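Local coordinates for protein putative glycosyltransferase (GalT1) (Streptococcus parasanguinis FW213, PDB 5HEA) that probably transfers a sugar from a nucleotide-activated donor, this chain being its C-terminal part, with a GT-A-type glycosyltransferase domain, at residues E5-V16 and A83-D94; P72-T81 and I181-D191. All blocks are in the same frame, centred on the assembly; numbering follows the deposited sequence.

From the N terminus the chain enters strand 7-13 in the core of the GT-A-type domain; 66 residues separate 5-16 from 83-94, where strand 87-90 joins it in parallel and contact 1 closes the loop. Helix 72-82 lies inside that loop and leads almost directly into strand 87-90; it is also the first partner of contact 2, which closes only after the chain has run on to 181-191. The two contacts therefore cross rather than nest. Their centres lie about 13 Å apart, and they touch where Ile10 and Pro12 pack on helix 72-82. Together they tie two central strands, the helix over them and the loop before helix 195-201.

Contact 1 (E5-V16 and A83-D94); sequences ELISIIVPVYNV and ASGKYITFVDSD
Ile10 lies alongside Phe90, both pointing the same way off neighbouring parallel strands. Its CB stands 3.7 Å from Phe90 CD1, and CG2 lies near Phe90 CD1 and CE1. With CG1 anti to the carbonyl carbon (chi1 -66°) and the chain extended beyond it, CD1 touches both Phe90 CE1 and Ile88 CG2, 3.6 Å from the latter. The backbones alternate as donor and acceptor in the central sheet of the Rossmann-like GT-A fold: Ser8 N to Tyr87 O, Thr89 N to Ser8 O, Ile10 N to Thr89 O, Val91 N to Ile10 O. Before strand 87-90, Gly85 N donates to Ser8 OG (2.9 Å), which also bonds Glu36, and Lys86 N to Leu6 O; Lys86 NZ forms a salt bridge with Glu5 OE1 (2.8 Å). Beyond it, Ser93 OG donates to Pro12 O in the carbonyl plane (2.8 Å), and a water accepting from Ser93 N donates to the same oxygen. This ties down Asp92-Ser93-Asp94, consistent with the DXD motif that binds metal and nucleotide-sugar in GT-A relatives. Strand 35-41 pairs with the other edge of 7-13 and strand 171-174 with 87-90; helix 72-82 packs on Ile10 and Phe90, helix 101-110 on Ile7, Ile9 and Tyr87.

Contact 2 (P72-T81 and I181-D191); sequences PSAARNAGIT and IRFPLGRLRED
Asn77 clasps the backbone of Phe183 with both ends of its amide. OD1 accepts from Phe183 N at 2.8 Å, on a lone pair in its carbonyl plane, while ND2 donates to Phe183 O almost straight (2.8 Å, 173°). This pair of bonds fixes the amide's rotation and holds the loop residue against the helix. One turn earlier Ser73 OG donates to Pro184 O from above the carbonyl plane, at 2.7 Å.

The Phe183 ring lies under Arg76, whose CD sits over one face in a CH-pi contact, 3.9 Å from the ring centroid; Ile80 CD1 reaches the ring edge. Extended from CG to NE, Arg76 carries its guanidinium up and away from the ring face to two acids. NH1 bonds Glu190 OE2 in the guanidinium plane (2.7 Å, 159°), using the anti lone pair, whereas Asp191 OD1 hangs over the guanidinium face, 3.3 Å from NH1, attracted by charge alone.

Within the GT-A-type fold, helix 72-82 precedes strand 87-90, and this face of it receives the loop between strand 171-174 and helix 195-201. The loop reverses through a type II beta turn from Pro184 to Arg187, with Gly186 at positive phi. Water 3 connects Ser73 N to Arg187 O, bridging the turn to the first turn of the helix.

Farther along, Ile80 CG2 lies over the centre of the Arg182 guanidinium, 3.7 Å from CZ. That group is held by NH1, which donates to Ile181 O. Behind the first shell, Phe90 meets the Phe183 ring edge-to-face, Arg197 bonds Arg182 O, and Glu277 of a second subunit accepts from Leu185 N.

Contact 1 (E5-V16 and A83-D94)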
loop_
_atom_site.group_PDB
_atom_site.type_symbol
_atom_site.label_atom_id
_atom_site.label_comp_id
_atom_site.label_asym_id
_atom_site.label_seq_id
_atom_site.Cartn_x
_atom_site.Cartn_y
_atom_site.Cartn_z
ATOM N N GLU A 5 23.403 19.379 -39.929
ATOM C CA GLU A 5 23.671 18.455 -38.823
ATOM C C GLU A 5 22.388 17.844 -38.260
ATOM O O GLU A 5 21.299 18.372 -38.457
ATOM C CB GLU A 5 24.448 19.172 -37.729
ATOM C CG GLU A 5 25.721 19.818 -38.248
ATOM C CD GLU A 5 26.029 21.137 -37.565
ATOM O OE1 GLU A 5 27.114 21.243 -36.954
ATOM O OE2 GLU A 5 25.192 22.069 -37.645
ATOM N N LEU A 6 22.517 16.723 -37.565
ATOM C CA LEU A 6 21.351 15.951 -37.159
ATOM C C LEU A 6 20.580 16.626 -36.027
ATOM O O LEU A 6 21.149 16.994 -34.992
ATOM C CB LEU A 6 21.763 14.542 -36.756
ATOM C CG LEU A 6 20.647 13.622 -36.263
ATOM C CD1 LEU A 6 19.782 13.149 -37.432
ATOM C CD2 LEU A 6 21.257 12.446 -35.502
ATOM N N ILE A 7 19.283 16.809 -36.246
ATOM C CA ILE A 7 18.418 17.320 -35.206
ATOM C C ILE A 7 17.617 16.163 -34.604
ATOM O O ILE A 7 16.972 15.402 -35.322
ATOM C CB ILE A 7 17.470 18.407 -35.744
ATOM C CG1 ILE A 7 18.266 19.625 -36.229
ATOM C CG2 ILE A 7 16.474 18.834 -34.663
ATOM C CD1 ILE A 7 17.395 20.661 -36.902
ATOM N N SER A 8 17.659 16.026 -33.285
ATOM C CA SER A 8 16.822 15.022 -32.624
ATOM C C SER A 8 15.492 15.619 -32.157
ATOM O O SER A 8 15.472 16.548 -31.348
ATOM C CB SER A 8 17.554 14.400 -31.432
ATOM O OG SER A 8 18.710 13.690 -31.838
ATOM N N ILE A 9 14.389 15.066 -32.659
ATOM C CA ILE A 9 13.040 15.501 -32.289
ATOM C C ILE A 9 12.423 14.501 -31.332
ATOM O O ILE A 9 12.165 13.353 -31.707
ATOM C CB ILE A 9 12.116 15.571 -33.510
ATOM C CG1 ILE A 9 12.790 16.363 -34.643
ATOM C CG2 ILE A 9 10.761 16.169 -33.109
ATOM C CD1 ILE A 9 12.086 16.199 -35.992
ATOM N N ILE A 10 12.193 14.941 -30.099
ATOM C CA ILE A 10 11.687 14.081 -29.041
ATOM C C ILE A 10 10.177 14.217 -28.923
ATOM O O ILE A 10 9.649 15.304 -28.686
ATOM C CB ILE A 10 12.388 14.394 -27.697
ATOM C CG1 ILE A 10 13.876 14.031 -27.804
ATOM C CG2 ILE A 10 11.705 13.650 -26.535
ATOM C CD1 ILE A 10 14.746 14.633 -26.715
ATOM N N VAL A 11 9.483 13.102 -29.111
ATOM C CA VAL A 11 8.031 13.115 -29.171
ATOM C C VAL A 11 7.463 12.087 -28.193
ATOM O O VAL A 11 7.397 10.895 -28.493
ATOM C CB VAL A 11 7.535 12.834 -30.611
ATOM C CG1 VAL A 11 5.998 12.819 -30.675
ATOM C CG2 VAL A 11 8.105 13.868 -31.581
ATOM N N PRO A 12 7.073 12.543 -26.998
ATOM C CA PRO A 12 6.435 11.645 -26.037
ATOM C C PRO A 12 5.042 11.270 -26.528
ATOM O O PRO A 12 4.316 12.111 -27.064
ATOM C CB PRO A 12 6.333 12.502 -24.766
ATOM C CG PRO A 12 7.335 13.600 -24.971
ATOM C CD PRO A 12 7.310 13.877 -26.430
ATOM N N VAL A 13 4.680 10.008 -26.349
ATOM C CA VAL A 13 3.411 9.499 -26.853
ATOM C C VAL A 13 2.690 8.775 -25.736
ATOM O O VAL A 13 3.167 7.749 -25.244
ATOM C CB VAL A 13 3.619 8.527 -28.040
ATOM C CG1 VAL A 13 2.296 7.875 -28.444
ATOM C CG2 VAL A 13 4.230 9.253 -29.222
ATOM N N TYR A 14 1.549 9.320 -25.318
ATOM C CA TYR A 14 0.677 8.623 -24.377
ATOM C C TYR A 14 -0.791 8.847 -24.749
ATOM O O TYR A 14 -1.303 9.961 -24.646
ATOM C CB TYR A 14 0.936 9.036 -22.916
ATOM C CG TYR A 14 0.093 8.214 -21.953
ATOM C CD1 TYR A 14 0.337 6.859 -21.781
ATOM C CD2 TYR A 14 -0.968 8.782 -21.253
ATOM C CE1 TYR A 14 -0.436 6.089 -20.937
ATOM C CE2 TYR A 14 -1.751 8.017 -20.397
ATOM C CZ TYR A 14 -1.475 6.671 -20.245
ATOM O OH TYR A 14 -2.229 5.895 -19.404
ATOM N N ASN A 15 -1.439 7.781 -25.214
ATOM C CA ASN A 15 -2.873 7.776 -25.513
ATOM C C ASN A 15 -3.330 8.941 -26.384
ATOM O O ASN A 15 -4.247 9.684 -26.027
ATOM C CB ASN A 15 -3.700 7.685 -24.229
ATOM C CG ASN A 15 -3.618 6.315 -23.599
ATOM O OD1 ASN A 15 -2.939 5.434 -24.116
ATOM N ND2 ASN A 15 -4.302 6.126 -22.483
ATOM N N VAL A 16 -2.685 9.087 -27.537
ATOM C CA VAL A 16 -3.003 10.176 -28.454
ATOM C C VAL A 16 -3.418 9.665 -29.832
ATOM O O VAL A 16 -3.125 10.293 -30.855
ATOM C CB VAL A 16 -1.808 11.154 -28.580
ATOM C CG1 VAL A 16 -1.729 12.046 -27.346
ATOM C CG2 VAL A 16 -0.494 10.384 -28.779
ATOM N N ALA A 83 18.835 10.393 -27.767
ATOM C CA ALA A 83 19.138 11.348 -28.834
ATOM C C ALA A 83 20.614 11.378 -29.217
ATOM O O ALA A 83 21.481 11.487 -28.361
ATOM C CB ALA A 83 18.684 12.742 -28.422
ATOM N N SER A 84 20.909 11.306 -30.509
ATOM C CA SER A 84 22.301 11.438 -30.928
ATOM C C SER A 84 22.547 12.670 -31.801
ATOM O O SER A 84 23.619 12.814 -32.383
ATOM C CB SER A 84 22.791 10.161 -31.619
ATOM O OG SER A 84 21.840 9.694 -32.553
ATOM N N GLY A 85 21.563 13.564 -31.876
ATOM C CA GLY A 85 21.701 14.763 -32.677
ATOM C C GLY A 85 22.603 15.818 -32.058
ATOM O O GLY A 85 22.897 15.779 -30.862
ATOM N N LYS A 86 23.044 16.767 -32.880
ATOM C CA LYS A 86 23.791 17.915 -32.389
ATOM C C LYS A 86 22.835 18.914 -31.746
ATOM O O LYS A 86 23.239 19.767 -30.944
ATOM C CB LYS A 86 24.570 18.585 -33.530
ATOM C CG LYS A 86 25.278 19.874 -33.104
ATOM C CD LYS A 86 26.356 20.299 -34.080
ATOM C CE LYS A 86 26.977 21.627 -33.658
ATOM N NZ LYS A 86 28.146 21.976 -34.505
ATOM N N TYR A 87 21.561 18.802 -32.116
ATOM C CA TYR A 87 20.510 19.663 -31.582
ATOM C C TYR A 87 19.335 18.819 -31.122
ATOM O O TYR A 87 19.089 17.736 -31.655
ATOM C CB TYR A 87 20.034 20.652 -32.642
ATOM C CG TYR A 87 21.164 21.446 -33.248
ATOM C CD1 TYR A 87 21.766 21.028 -34.432
ATOM C CD2 TYR A 87 21.655 22.588 -32.622
ATOM C CE1 TYR A 87 22.812 21.731 -34.994
ATOM C CE2 TYR A 87 22.712 23.307 -33.179
ATOM C CZ TYR A 87 23.279 22.870 -34.371
ATOM O OH TYR A 87 24.319 23.553 -34.948
ATOM N N ILE A 88 18.610 19.330 -30.136
ATOM C CA ILE A 88 17.446 18.630 -29.593
ATOM C C ILE A 88 16.234 19.549 -29.617
ATOM O O ILE A 88 16.319 20.727 -29.266
ATOM C CB ILE A 88 17.703 18.144 -28.139
ATOM C CG1 ILE A 88 18.674 16.955 -28.140
ATOM C CG2 ILE A 88 16.359 17.824 -27.421
ATOM C CD1 ILE A 88 18.979 16.403 -26.765
ATOM N N THR A 89 15.097 19.018 -30.040
ATOM C CA THR A 89 13.883 19.805 -30.008
ATOM C C THR A 89 12.733 18.901 -29.567
ATOM O O THR A 89 12.834 17.676 -29.671
ATOM C CB THR A 89 13.629 20.443 -31.384
ATOM O OG1 THR A 89 12.680 21.510 -31.263
ATOM C CG2 THR A 89 13.138 19.390 -32.379
ATOM N N PHE A 90 11.664 19.496 -29.039
ATOM C CA PHE A 90 10.537 18.720 -28.512
ATOM C C PHE A 90 9.287 19.036 -29.324
ATOM O O PHE A 90 9.068 20.184 -29.682
ATOM C CB PHE A 90 10.282 19.064 -27.032
ATOM C CG PHE A 90 11.431 18.713 -26.121
ATOM C CD1 PHE A 90 11.580 17.419 -25.643
ATOM C CD2 PHE A 90 12.369 19.673 -25.760
ATOM C CE1 PHE A 90 12.651 17.085 -24.817
ATOM C CE2 PHE A 90 13.440 19.349 -24.932
ATOM C CZ PHE A 90 13.584 18.053 -24.470
ATOM N N VAL A 91 8.484 18.021 -29.632
ATOM C CA VAL A 91 7.186 18.238 -30.274
ATOM C C VAL A 91 6.162 17.391 -29.516
ATOM O O VAL A 91 6.386 16.203 -29.290
ATOM C CB VAL A 91 7.192 17.814 -31.766
ATOM C CG1 VAL A 91 5.775 17.859 -32.348
ATOM C CG2 VAL A 91 8.105 18.710 -32.577
ATOM N N ASP A 92 5.059 17.995 -29.090
ATOM C CA ASP A 92 3.996 17.235 -28.436
ATOM C C ASP A 92 3.142 16.530 -29.481
ATOM O O ASP A 92 2.856 17.088 -30.529
ATOM C CB ASP A 92 3.132 18.129 -27.555
ATOM C CG ASP A 92 3.848 18.538 -26.280
ATOM O OD1 ASP A 92 4.853 17.869 -25.906
ATOM O OD2 ASP A 92 3.409 19.524 -25.652
ATOM N N SER A 93 2.733 15.303 -29.184
ATOM C CA SER A 93 2.101 14.471 -30.204
ATOM C C SER A 93 0.642 14.870 -30.482
ATOM O O SER A 93 0.033 14.361 -31.422
ATOM C CB SER A 93 2.251 12.989 -29.840
ATOM O OG SER A 93 1.988 12.772 -28.469
ATOM N N ASP A 94 0.112 15.791 -29.668
ATOM C CA ASP A 94 -1.198 16.434 -29.874
ATOM C C ASP A 94 -1.168 17.551 -30.914
ATOM O O ASP A 94 -2.219 18.028 -31.359
ATOM C CB ASP A 94 -1.631 17.134 -28.588
ATOM C CG ASP A 94 -2.110 16.186 -27.545
ATOM O OD1 ASP A 94 -2.643 15.127 -27.920
ATOM O OD2 ASP A 94 -1.967 16.504 -26.349
HETATM O O HOH W 1 3.537 14.720 -26.412
HETATM O O HOH W 2 1.135 12.125 -25.663
#

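Contact 2 (P72-T81 and I181-D191)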
loop_
_atom_site.group_PDB
_atom_site.type_symbol
_atom_site.label_atom_id
_atom_site.label_comp_id
_atom_site.label_asym_id
_atom_site.label_seq_id
_atom_site.Cartn_x
_atom_site.Cartn_y
_atom_site.Cartn_z
ATOM N N PRO A 72 5.220 11.994 -18.448
ATOM C CA PRO A 72 5.789 12.827 -19.514
ATOM C C PRO A 72 7.244 13.207 -19.238
ATOM O O PRO A 72 8.032 13.326 -20.185
ATOM C CB PRO A 72 4.899 14.080 -19.502
ATOM C CG PRO A 72 3.665 13.680 -18.802
ATOM C CD PRO A 72 4.043 12.622 -17.822
ATOM N N SER A 73 7.604 13.391 -17.968
ATOM C CA SER A 73 8.999 13.735 -17.640
ATOM C C SER A 73 9.931 12.579 -17.955
ATOM O O SER A 73 10.976 12.765 -18.572
ATOM C CB SER A 73 9.164 14.101 -16.166
ATOM O OG SER A 73 8.522 15.325 -15.875
ATOM N N ALA A 74 9.552 11.384 -17.514
ATOM C CA ALA A 74 10.352 10.202 -17.777
ATOM C C ALA A 74 10.450 9.927 -19.271
ATOM O O ALA A 74 11.504 9.516 -19.761
ATOM C CB ALA A 74 9.783 8.989 -17.042
ATOM N N ALA A 75 9.360 10.151 -19.997
ATOM C CA ALA A 75 9.371 9.954 -21.444
ATOM C C ALA A 75 10.357 10.906 -22.132
ATOM O O ALA A 75 11.120 10.502 -23.011
ATOM C CB ALA A 75 7.961 10.127 -22.024
ATOM N N ARG A 76 10.343 12.174 -21.742
ATOM C CA ARG A 76 11.260 13.132 -22.365
ATOM C C ARG A 76 12.711 12.814 -22.001
ATOM O O ARG A 76 13.600 12.904 -22.842
ATOM C CB ARG A 76 10.920 14.567 -21.962
ATOM C CG ARG A 76 9.576 15.048 -22.482
ATOM C CD ARG A 76 9.458 16.560 -22.369
ATOM N NE ARG A 76 8.152 17.047 -22.805
ATOM C CZ ARG A 76 7.177 17.367 -21.965
ATOM N NH1 ARG A 76 7.387 17.252 -20.668
ATOM N NH2 ARG A 76 6.005 17.801 -22.410
ATOM N N ASN A 77 12.950 12.444 -20.745
ATOM C CA ASN A 77 14.306 12.112 -20.302
ATOM C C ASN A 77 14.867 10.916 -21.087
ATOM O O ASN A 77 16.054 10.876 -21.397
ATOM C CB ASN A 77 14.349 11.835 -18.788
ATOM C CG ASN A 77 14.075 13.080 -17.945
ATOM O OD1 ASN A 77 14.273 14.207 -18.399
ATOM N ND2 ASN A 77 13.635 12.874 -16.696
ATOM N N ALA A 78 14.004 9.958 -21.420
ATOM C CA ALA A 78 14.408 8.813 -22.235
ATOM C C ALA A 78 14.794 9.295 -23.625
ATOM O O ALA A 78 15.761 8.813 -24.220
ATOM C CB ALA A 78 13.273 7.768 -22.325
ATOM N N GLY A 79 14.024 10.249 -24.138
ATOM C CA GLY A 79 14.315 10.846 -25.430
ATOM C C GLY A 79 15.677 11.528 -25.446
ATOM O O GLY A 79 16.463 11.354 -26.379
ATOM N N ILE A 80 15.951 12.321 -24.415
ATOM C CA ILE A 80 17.238 13.027 -24.297
ATOM C C ILE A 80 18.417 12.046 -24.268
ATOM O O ILE A 80 19.478 12.293 -24.860
ATOM C CB ILE A 80 17.268 13.903 -23.032
ATOM C CG1 ILE A 80 16.187 14.987 -23.117
ATOM C CG2 ILE A 80 18.658 14.543 -22.834
ATOM C CD1 ILE A 80 16.000 15.781 -21.825
ATOM N N THR A 81 18.207 10.928 -23.584
ATOM C CA THR A 81 19.223 9.891 -23.429
ATOM C C THR A 81 19.492 9.172 -24.743
ATOM O O THR A 81 20.645 8.897 -25.082
ATOM C CB THR A 81 18.777 8.860 -22.363
ATOM O OG1 THR A 81 18.666 9.519 -21.098
ATOM C CG2 THR A 81 19.773 7.733 -22.245
ATOM N N ILE A 181 20.909 18.332 -16.950
ATOM C CA ILE A 181 19.539 18.833 -16.974
ATOM C C ILE A 181 18.555 17.745 -17.395
ATOM O O ILE A 181 18.669 17.188 -18.493
ATOM C CB ILE A 181 19.396 20.078 -17.906
ATOM C CG1 ILE A 181 20.159 21.275 -17.317
ATOM C CG2 ILE A 181 17.933 20.443 -18.057
ATOM C CD1 ILE A 181 20.179 22.516 -18.216
ATOM N N ARG A 182 17.594 17.446 -16.520
ATOM C CA ARG A 182 16.533 16.473 -16.800
ATOM C C ARG A 182 15.220 17.002 -16.265
ATOM O O ARG A 182 15.210 17.823 -15.342
ATOM C CB ARG A 182 16.847 15.105 -16.151
ATOM C CG ARG A 182 18.033 14.358 -16.788
ATOM C CD ARG A 182 17.797 14.088 -18.279
ATOM N NE ARG A 182 18.867 13.305 -18.902
ATOM C CZ ARG A 182 19.970 13.825 -19.439
ATOM N NH1 ARG A 182 20.180 15.141 -19.425
ATOM N NH2 ARG A 182 20.876 13.024 -19.989
ATOM N N PHE A 183 14.114 16.546 -16.853
ATOM C CA PHE A 183 12.793 16.886 -16.349
ATOM C C PHE A 183 12.574 16.108 -15.047
ATOM O O PHE A 183 12.942 14.944 -14.963
ATOM C CB PHE A 183 11.713 16.532 -17.375
ATOM C CG PHE A 183 11.800 17.347 -18.651
ATOM C CD1 PHE A 183 12.672 16.978 -19.666
ATOM C CD2 PHE A 183 11.034 18.494 -18.813
ATOM C CE1 PHE A 183 12.775 17.736 -20.843
ATOM C CE2 PHE A 183 11.131 19.260 -19.986
ATOM C CZ PHE A 183 12.003 18.870 -20.996
ATOM N N PRO A 184 11.970 16.754 -14.038
ATOM C CA PRO A 184 11.660 16.141 -12.734
ATOM C C PRO A 184 10.568 15.071 -12.800
ATOM O O PRO A 184 9.506 15.301 -13.370
ATOM C CB PRO A 184 11.179 17.333 -11.897
ATOM C CG PRO A 184 10.682 18.316 -12.912
ATOM C CD PRO A 184 11.646 18.188 -14.054
ATOM N N LEU A 185 10.826 13.915 -12.198
ATOM C CA LEU A 185 9.938 12.764 -12.319
ATOM C C LEU A 185 8.621 12.921 -11.573
ATOM O O LEU A 185 8.559 13.553 -10.515
ATOM C CB LEU A 185 10.645 11.485 -11.863
ATOM C CG LEU A 185 11.658 10.878 -12.835
ATOM C CD1 LEU A 185 11.352 11.288 -14.277
ATOM C CD2 LEU A 185 13.084 11.222 -12.472
ATOM N N GLY A 186 7.564 12.357 -12.155
ATOM C CA GLY A 186 6.259 12.283 -11.520
ATOM C C GLY A 186 5.585 13.629 -11.364
ATOM O O GLY A 186 4.454 13.720 -10.889
ATOM N N ARG A 187 6.286 14.672 -11.785
ATOM C CA ARG A 187 5.873 16.046 -11.570
ATOM C C ARG A 187 5.170 16.541 -12.827
ATOM O O ARG A 187 5.613 16.264 -13.940
ATOM C CB ARG A 187 7.123 16.900 -11.297
ATOM C CG ARG A 187 6.938 18.124 -10.410
ATOM C CD ARG A 187 8.043 19.152 -10.682
ATOM N NE ARG A 187 8.154 20.187 -9.655
ATOM C CZ ARG A 187 9.275 20.479 -8.992
ATOM N NH1 ARG A 187 10.400 19.815 -9.249
ATOM N NH2 ARG A 187 9.277 21.443 -8.073
ATOM N N LEU A 188 4.058 17.247 -12.649
ATOM C CA LEU A 188 3.457 18.007 -13.739
ATOM C C LEU A 188 4.107 19.385 -13.653
ATOM O O LEU A 188 4.856 19.644 -12.710
ATOM C CB LEU A 188 1.937 18.109 -13.565
ATOM C CG LEU A 188 0.991 18.122 -14.781
ATOM C CD1 LEU A 188 -0.240 19.006 -14.517
ATOM C CD2 LEU A 188 1.689 18.521 -16.079
ATOM N N ARG A 189 3.825 20.264 -14.618
ATOM C CA ARG A 189 4.566 21.520 -14.776
ATOM C C ARG A 189 6.058 21.180 -14.848
ATOM O O ARG A 189 6.894 21.773 -14.164
ATOM C CB ARG A 189 4.273 22.483 -13.619
ATOM C CG ARG A 189 2.811 22.862 -13.456
ATOM C CD ARG A 189 2.322 23.672 -14.646
ATOM N NE ARG A 189 1.312 24.658 -14.261
ATOM C CZ ARG A 189 1.574 25.937 -14.001
ATOM N NH1 ARG A 189 2.819 26.401 -14.085
ATOM N NH2 ARG A 189 0.587 26.754 -13.659
ATOM N N GLU A 190 6.380 20.171 -15.647
ATOM C CA GLU A 190 7.751 19.694 -15.714
ATOM C C GLU A 190 8.564 20.615 -16.623
ATOM O O GLU A 190 9.750 20.858 -16.357
ATOM C CB GLU A 190 7.812 18.225 -16.159
ATOM C CG GLU A 190 7.316 17.917 -17.589
ATOM C CD GLU A 190 5.795 17.689 -17.716
ATOM O OE1 GLU A 190 5.029 17.917 -16.749
ATOM O OE2 GLU A 190 5.357 17.277 -18.816
ATOM N N ASP A 191 7.903 21.138 -17.665
ATOM C CA ASP A 191 8.468 22.149 -18.583
ATOM C C ASP A 191 8.842 23.410 -17.815
ATOM O O ASP A 191 9.926 23.981 -18.016
ATOM C CB ASP A 191 7.458 22.557 -19.681
ATOM C CG ASP A 191 7.277 21.498 -20.767
ATOM O OD1 ASP A 191 8.031 20.500 -20.757
ATOM O OD2 ASP A 191 6.382 21.673 -21.642
HETATM O O HOH W 3 5.975 13.552 -15.282
HETATM O O HOH W 4 7.621 11.196 -15.337
#